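Local atomic coordinates of ATP-citrate lyase beta-subunit (Chlorobium limicola, PDB entry 6HXJ), a protein that probably takes part, as the beta-subunit of ATP-citrate lyase, in the ATP-dependent cleavage of citrate with CoA to acetyl-CoA and oxaloacetate. Residues A[331-343]-A[365-377]. Sequence-based numbering, arbitrary orientation.
Sequences TFSGIINGFRESK and GLAAIKQLQEEGF
Ile369 is the apolar knob here, fitting into a hole lined by Phe332, Ile335, Ile336 and Phe339. Ile369 holds CG1 opposite its backbone N (chi1 -160°), and from there the turn about chi2 carries CD1 to within 3.6 Å of Ile336 CG1, while its CG2 lies 3.8 Å from CE2 of Phe332. The ring of Phe332 also turns its edge to the carbonyl of Gly365, where the backbones come close, and Leu366 CD1 touches the ring too. Farther along, Ile336 reaches both ways: its CD1 meets CB of Ala368 at 3.6 Å, and CG1 and CG2 embrace CD1 of Leu372. That same methyl stands at the edge of the Phe339 ring.

The charged groups lie at the margin. A bend at chi3 (-102°) folds the Arg340 guanidinium back with one face over Ile336 CG2 of its own helix; NH1 comes 2.9 Å from Glu375 OE1 in a salt bridge, the two flat groups nearly coplanar.

A type I beta turn from Gln373 to Gly376 leads into Phe377, whose edge faces the carbonyl O of Phe339. The bent aliphatic chain of Lys343 passes over one face of the Phe377 ring, CD making a CH-pi contact and NZ a cation-pi contact 4.4 Å from the centroid. NZ then gives a weak hydrogen bond to Glu375 O, 2.8 Å away.

Strand 352-356 backs the interface through Val355 and Ile353. The axes of 331-343 and 365-371 lie 12° from parallel and 9.3 Å apart at closest approach. Helix 328-344 connects parallel strands 315-318 and 352-356, and helix 362-371 connects 352-356 to 378-382: two consecutive beta-alpha-beta crossovers, their helices neighbours on one face of a flavodoxin-like alpha/beta sheet, as in succinyl-CoA synthetase.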
ATOM      1  N   THR A 331       9.072  33.364  31.951  1.00 91.71           N
ATOM      2  CA  THR A 331       8.541  34.647  32.409  1.00 91.64           C
ATOM      3  C   THR A 331       9.600  35.732  32.443  1.00 98.85           C
ATOM      4  O   THR A 331       9.276  36.871  32.121  1.00 99.42           O
ATOM      5  CB  THR A 331       7.788  34.544  33.732  1.00 84.59           C
ATOM      6  OG1 THR A 331       8.554  33.819  34.679  1.00 81.05           O
ATOM      7  CG2 THR A 331       6.384  33.937  33.580  1.00 76.75           C
ATOM      8  N   PHE A 332      10.851  35.396  32.813  1.00 96.88           N
ATOM      9  CA  PHE A 332      11.945  36.353  32.816  1.00100.18           C
ATOM     10  C   PHE A 332      12.352  36.692  31.417  1.00105.67           C
ATOM     11  O   PHE A 332      12.783  37.816  31.226  1.00107.69           O
ATOM     12  CB  PHE A 332      13.150  35.916  33.662  1.00103.76           C
ATOM     13  CG  PHE A 332      13.087  36.390  35.094  1.00106.34           C
ATOM     14  CD1 PHE A 332      11.865  36.709  35.689  1.00108.88           C
ATOM     15  CD2 PHE A 332      14.246  36.543  35.844  1.00111.11           C
ATOM     16  CE1 PHE A 332      11.805  37.182  37.000  1.00109.13           C
ATOM     17  CE2 PHE A 332      14.183  36.993  37.170  1.00114.00           C
ATOM     18  CZ  PHE A 332      12.961  37.307  37.738  1.00110.00           C
ATOM     19  N   SER A 333      12.161  35.800  30.419  1.00100.92           N
ATOM     20  CA  SER A 333      12.465  36.162  29.027  1.00102.56           C
ATOM     21  C   SER A 333      11.477  37.230  28.503  1.00105.60           C
ATOM     22  O   SER A 333      11.890  38.155  27.791  1.00108.77           O
ATOM     23  CB  SER A 333      12.510  34.925  28.129  1.00106.70           C
ATOM     24  OG  SER A 333      11.235  34.548  27.626  1.00115.07           O
ATOM     25  N   GLY A 334      10.212  37.118  28.918  1.00 97.65           N
ATOM     26  CA  GLY A 334       9.162  38.070  28.576  1.00 96.93           C
ATOM     27  C   GLY A 334       9.448  39.417  29.209  1.00 99.11           C
ATOM     28  O   GLY A 334       9.260  40.435  28.565  1.00100.15           O
ATOM     29  N   ILE A 335       9.960  39.421  30.481  1.00 94.48           N
ATOM     30  CA  ILE A 335      10.369  40.612  31.264  1.00 94.60           C
ATOM     31  C   ILE A 335      11.582  41.257  30.606  1.00100.75           C
ATOM     32  O   ILE A 335      11.594  42.471  30.417  1.00101.03           O
ATOM     33  CB  ILE A 335      10.613  40.336  32.809  1.00 95.40           C
ATOM     34  CG1 ILE A 335       9.321  39.902  33.525  1.00 93.23           C
ATOM     35  CG2 ILE A 335      11.218  41.570  33.538  1.00 95.66           C
ATOM     36  CD1 ILE A 335       9.494  39.362  34.938  1.00 94.38           C
ATOM     37  N   ILE A 336      12.585  40.438  30.237  1.00 99.02           N
ATOM     38  CA  ILE A 336      13.820  40.874  29.578  1.00102.06           C
ATOM     39  C   ILE A 336      13.479  41.521  28.242  1.00110.20           C
ATOM     40  O   ILE A 336      13.919  42.645  27.997  1.00112.55           O
ATOM     41  CB  ILE A 336      14.893  39.738  29.458  1.00105.31           C
ATOM     42  CG1 ILE A 336      15.438  39.318  30.831  1.00103.49           C
ATOM     43  CG2 ILE A 336      16.060  40.162  28.549  1.00109.74           C
ATOM     44  CD1 ILE A 336      16.123  37.966  30.849  1.00106.25           C
ATOM     45  N   ASN A 337      12.677  40.831  27.399  1.00107.71           N
ATOM     46  CA  ASN A 337      12.246  41.346  26.091  1.00110.47           C
ATOM     47  C   ASN A 337      11.549  42.707  26.209  1.00113.55           C
ATOM     48  O   ASN A 337      11.944  43.646  25.514  1.00117.38           O
ATOM     49  CB  ASN A 337      11.428  40.314  25.342  1.00111.46           C
ATOM     50  CG  ASN A 337      12.354  39.344  24.668  1.00131.50           C
ATOM     51  OD1 ASN A 337      13.216  39.744  23.862  1.00127.14           O
ATOM     52  ND2 ASN A 337      12.279  38.074  25.070  1.00119.52           N
ATOM     53  N   GLY A 338      10.647  42.831  27.180  1.00105.22           N
ATOM     54  CA  GLY A 338       9.950  44.074  27.482  1.00104.78           C
ATOM     55  C   GLY A 338      10.845  45.162  28.049  1.00108.44           C
ATOM     56  O   GLY A 338      10.541  46.343  27.882  1.00108.78           O
ATOM     57  N   PHE A 339      11.940  44.783  28.742  1.00103.68           N
ATOM     58  CA  PHE A 339      12.916  45.742  29.280  1.00104.28           C
ATOM     59  C   PHE A 339      13.791  46.281  28.160  1.00110.05           C
ATOM     60  O   PHE A 339      14.110  47.464  28.156  1.00112.11           O
ATOM     61  CB  PHE A 339      13.799  45.103  30.360  1.00105.03           C
ATOM     62  CG  PHE A 339      13.264  45.126  31.772  1.00104.07           C
ATOM     63  CD1 PHE A 339      12.318  46.075  32.164  1.00107.14           C
ATOM     64  CD2 PHE A 339      13.751  44.250  32.724  1.00104.67           C
ATOM     65  CE1 PHE A 339      11.827  46.101  33.469  1.00106.18           C
ATOM     66  CE2 PHE A 339      13.276  44.292  34.039  1.00106.30           C
ATOM     67  CZ  PHE A 339      12.309  45.212  34.400  1.00104.13           C
ATOM     68  N   ARG A 340      14.169  45.406  27.209  1.00105.37           N
ATOM     69  CA  ARG A 340      14.959  45.713  26.028  1.00107.47           C
ATOM     70  C   ARG A 340      14.158  46.614  25.089  1.00115.12           C
ATOM     71  O   ARG A 340      14.707  47.583  24.545  1.00118.33           O
ATOM     72  CB  ARG A 340      15.346  44.407  25.315  1.00102.92           C
ATOM     73  CG  ARG A 340      16.445  43.608  26.014  1.00 99.01           C
ATOM     74  CD  ARG A 340      17.253  42.767  25.055  1.00105.65           C
ATOM     75  NE  ARG A 340      16.952  41.332  25.005  1.00111.90           N
ATOM     76  CZ  ARG A 340      17.746  40.376  25.486  1.00123.92           C
ATOM     77  NH1 ARG A 340      18.838  40.693  26.174  1.00103.11           N
ATOM     78  NH2 ARG A 340      17.400  39.100  25.370  1.00111.30           N
ATOM     79  N   GLU A 341      12.850  46.301  24.927  1.00111.21           N
ATOM     80  CA  GLU A 341      11.907  47.051  24.090  1.00114.07           C
ATOM     81  C   GLU A 341      11.711  48.481  24.631  1.00118.32           C
ATOM     82  O   GLU A 341      11.706  49.455  23.887  1.00120.67           O
ATOM     83  CB  GLU A 341      10.558  46.296  24.016  1.00114.25           C
ATOM     84  CG  GLU A 341       9.689  46.665  22.816  1.00133.01           C
ATOM     85  CD  GLU A 341       8.802  47.904  22.874  1.00162.06           C
ATOM     86  OE1 GLU A 341       8.741  48.572  23.935  1.00152.16           O
ATOM     87  OE2 GLU A 341       8.143  48.191  21.846  1.00159.95           O
ATOM     88  N   SER A 342      11.584  48.582  25.936  1.00113.42           N
ATOM     89  CA  SER A 342      11.371  49.830  26.647  1.00114.17           C
ATOM     90  C   SER A 342      12.633  50.690  26.680  1.00120.68           C
ATOM     91  O   SER A 342      12.525  51.908  26.581  1.00121.77           O
ATOM     92  CB  SER A 342      10.888  49.538  28.063  1.00114.49           C
ATOM     93  OG  SER A 342       9.684  48.787  28.041  1.00119.56           O
ATOM     94  N   LYS A 343      13.822  50.056  26.832  1.00118.15           N
ATOM     95  CA  LYS A 343      15.119  50.735  26.878  1.00120.79           C
ATOM     96  C   LYS A 343      15.545  51.317  25.551  1.00129.27           C
ATOM     97  O   LYS A 343      16.226  52.349  25.533  1.00132.57           O
ATOM     98  CB  LYS A 343      16.233  49.857  27.424  1.00122.77           C
ATOM     99  CG  LYS A 343      17.264  50.712  28.175  1.00133.02           C
ATOM    100  CD  LYS A 343      18.695  50.328  27.884  1.00139.73           C
ATOM    101  CE  LYS A 343      19.602  50.974  28.897  1.00147.07           C
ATOM    102  NZ  LYS A 343      20.955  50.374  28.864  1.00157.49           N
ATOM    103  N   GLY A 365      16.856  31.773  34.424  1.00 97.00           N
ATOM    104  CA  GLY A 365      16.175  33.063  34.329  1.00 96.06           C
ATOM    105  C   GLY A 365      16.931  34.179  35.027  1.00102.17           C
ATOM    106  O   GLY A 365      17.026  35.290  34.484  1.00103.53           O
ATOM    107  N   LEU A 366      17.489  33.889  36.250  1.00 98.17           N
ATOM    108  CA  LEU A 366      18.262  34.869  37.026  1.00 99.42           C
ATOM    109  C   LEU A 366      19.565  35.223  36.329  1.00106.99           C
ATOM    110  O   LEU A 366      19.964  36.381  36.368  1.00108.69           O
ATOM    111  CB  LEU A 366      18.504  34.444  38.489  1.00 99.18           C
ATOM    112  CG  LEU A 366      17.464  34.800  39.602  1.00101.18           C
ATOM    113  CD1 LEU A 366      16.040  34.356  39.297  1.00 99.42           C
ATOM    114  CD2 LEU A 366      17.907  34.267  40.922  1.00101.92           C
ATOM    115  N   ALA A 367      20.213  34.241  35.670  1.00104.63           N
ATOM    116  CA  ALA A 367      21.448  34.437  34.892  1.00107.83           C
ATOM    117  C   ALA A 367      21.160  35.295  33.657  1.00112.27           C
ATOM    118  O   ALA A 367      21.943  36.185  33.332  1.00115.71           O
ATOM    119  CB  ALA A 367      22.031  33.094  34.484  1.00109.67           C
ATOM    120  N   ALA A 368      20.012  35.059  32.999  1.00106.04           N
ATOM    121  CA  ALA A 368      19.554  35.812  31.833  1.00105.81           C
ATOM    122  C   ALA A 368      19.275  37.282  32.195  1.00111.47           C
ATOM    123  O   ALA A 368      19.650  38.180  31.446  1.00115.13           O
ATOM    124  CB  ALA A 368      18.318  35.161  31.253  1.00103.90           C
ATOM    125  N   ILE A 369      18.680  37.527  33.360  1.00106.20           N
ATOM    126  CA  ILE A 369      18.366  38.871  33.835  1.00106.35           C
ATOM    127  C   ILE A 369      19.644  39.660  34.296  1.00112.83           C
ATOM    128  O   ILE A 369      19.712  40.864  34.076  1.00113.15           O
ATOM    129  CB  ILE A 369      17.223  38.788  34.906  1.00106.40           C
ATOM    130  CG1 ILE A 369      16.488  40.147  35.102  1.00106.37           C
ATOM    131  CG2 ILE A 369      17.625  38.203  36.244  1.00105.85           C
ATOM    132  CD1 ILE A 369      15.230  40.401  34.287  1.00106.26           C
ATOM    133  N   LYS A 370      20.644  38.977  34.892  1.00111.85           N
ATOM    134  CA  LYS A 370      21.899  39.598  35.330  1.00116.08           C
ATOM    135  C   LYS A 370      22.790  39.914  34.116  1.00126.72           C
ATOM    136  O   LYS A 370      23.646  40.793  34.212  1.00129.56           O
ATOM    137  CB  LYS A 370      22.626  38.747  36.392  1.00119.04           C
ATOM    138  CG  LYS A 370      23.541  39.560  37.305  1.00133.62           C
ATOM    139  CD  LYS A 370      23.902  38.848  38.616  1.00139.61           C
ATOM    140  CE  LYS A 370      24.727  39.715  39.554  1.00144.18           C
ATOM    141  NZ  LYS A 370      23.954  40.859  40.127  1.00143.97           N
ATOM    142  N   GLN A 371      22.569  39.248  32.961  1.00124.77           N
ATOM    143  CA  GLN A 371      23.302  39.568  31.733  1.00128.89           C
ATOM    144  C   GLN A 371      22.903  40.968  31.310  1.00133.99           C
ATOM    145  O   GLN A 371      23.763  41.707  30.840  1.00137.60           O
ATOM    146  CB  GLN A 371      22.966  38.577  30.620  1.00129.80           C
ATOM    147  CG  GLN A 371      23.662  38.832  29.290  1.00145.50           C
ATOM    148  CD  GLN A 371      23.196  37.869  28.225  1.00165.44           C
ATOM    149  OE1 GLN A 371      21.997  37.639  28.024  1.00158.04           O
ATOM    150  NE2 GLN A 371      24.140  37.333  27.473  1.00162.76           N
ATOM    151  N   LEU A 372      21.625  41.353  31.522  1.00126.99           N
ATOM    152  CA  LEU A 372      21.154  42.698  31.195  1.00127.44           C
ATOM    153  C   LEU A 372      22.035  43.818  31.766  1.00133.56           C
ATOM    154  O   LEU A 372      21.888  44.954  31.339  1.00133.89           O
ATOM    155  CB  LEU A 372      19.688  42.933  31.551  1.00124.24           C
ATOM    156  CG  LEU A 372      18.644  42.385  30.594  1.00128.18           C
ATOM    157  CD1 LEU A 372      17.262  42.521  31.198  1.00125.64           C
ATOM    158  CD2 LEU A 372      18.633  43.135  29.287  1.00134.01           C
ATOM    159  N   GLN A 373      22.994  43.505  32.662  1.00131.39           N
ATOM    160  CA  GLN A 373      24.001  44.444  33.166  1.00134.08           C
ATOM    161  C   GLN A 373      24.977  44.864  32.060  1.00140.47           C
ATOM    162  O   GLN A 373      25.420  46.021  32.066  1.00144.44           O
ATOM    163  CB  GLN A 373      24.818  43.832  34.328  1.00136.50           C
ATOM    164  CG  GLN A 373      24.143  43.902  35.692  1.00151.83           C
ATOM    165  CD  GLN A 373      24.784  43.068  36.793  1.00173.28           C
ATOM    166  OE1 GLN A 373      24.102  42.645  37.726  1.00167.32           O
ATOM    167  NE2 GLN A 373      26.096  42.834  36.756  1.00167.25           N
ATOM    168  N   GLU A 374      25.312  43.961  31.119  1.00134.71           N
ATOM    169  CA  GLU A 374      26.290  44.348  30.111  1.00138.26           C
ATOM    170  C   GLU A 374      25.639  45.227  29.012  1.00139.97           C
ATOM    171  O   GLU A 374      26.347  45.978  28.335  1.00144.75           O
ATOM    172  CB  GLU A 374      27.181  43.192  29.568  1.00141.85           C
ATOM    173  CG  GLU A 374      26.548  42.000  28.882  1.00149.94           C
ATOM    174  CD  GLU A 374      27.197  40.666  29.223  1.00167.04           C
ATOM    175  OE1 GLU A 374      26.653  39.946  30.092  1.00157.17           O
ATOM    176  OE2 GLU A 374      28.281  40.371  28.670  1.00158.78           O
ATOM    177  N   GLU A 375      24.295  45.257  28.964  1.00128.67           N
ATOM    178  CA  GLU A 375      23.523  46.085  28.052  1.00126.42           C
ATOM    179  C   GLU A 375      23.307  47.501  28.605  1.00128.29           C
ATOM    180  O   GLU A 375      22.607  48.290  27.975  1.00127.24           O
ATOM    181  CB  GLU A 375      22.200  45.400  27.695  1.00123.46           C
ATOM    182  CG  GLU A 375      22.379  44.176  26.810  1.00129.64           C
ATOM    183  CD  GLU A 375      21.150  43.301  26.690  1.00137.00           C
ATOM    184  OE1 GLU A 375      21.234  42.103  27.050  1.00118.53           O
ATOM    185  OE2 GLU A 375      20.107  43.813  26.222  1.00126.89           O
ATOM    186  N   GLY A 376      23.919  47.814  29.749  1.00125.69           N
ATOM    187  CA  GLY A 376      23.868  49.136  30.372  1.00127.55           C
ATOM    188  C   GLY A 376      22.769  49.406  31.384  1.00130.64           C
ATOM    189  O   GLY A 376      22.597  50.554  31.816  1.00131.33           O
ATOM    190  N   PHE A 377      22.014  48.358  31.772  1.00125.16           N
ATOM    191  CA  PHE A 377      20.924  48.464  32.749  1.00122.22           C
ATOM    192  C   PHE A 377      21.489  48.502  34.169  1.00128.96           C
ATOM    193  O   PHE A 377      22.354  47.679  34.507  1.00130.05           O
ATOM    194  CB  PHE A 377      19.970  47.257  32.631  1.00119.95           C
ATOM    195  CG  PHE A 377      19.057  47.267  31.437  1.00120.44           C
ATOM    196  CD1 PHE A 377      17.787  47.816  31.520  1.00121.64           C
ATOM    197  CD2 PHE A 377      19.440  46.664  30.245  1.00123.88           C
ATOM    198  CE1 PHE A 377      16.931  47.804  30.419  1.00122.24           C
ATOM    199  CE2 PHE A 377      18.590  46.671  29.137  1.00126.32           C
ATOM    200  CZ  PHE A 377      17.338  47.225  29.238  1.00122.56           C
TER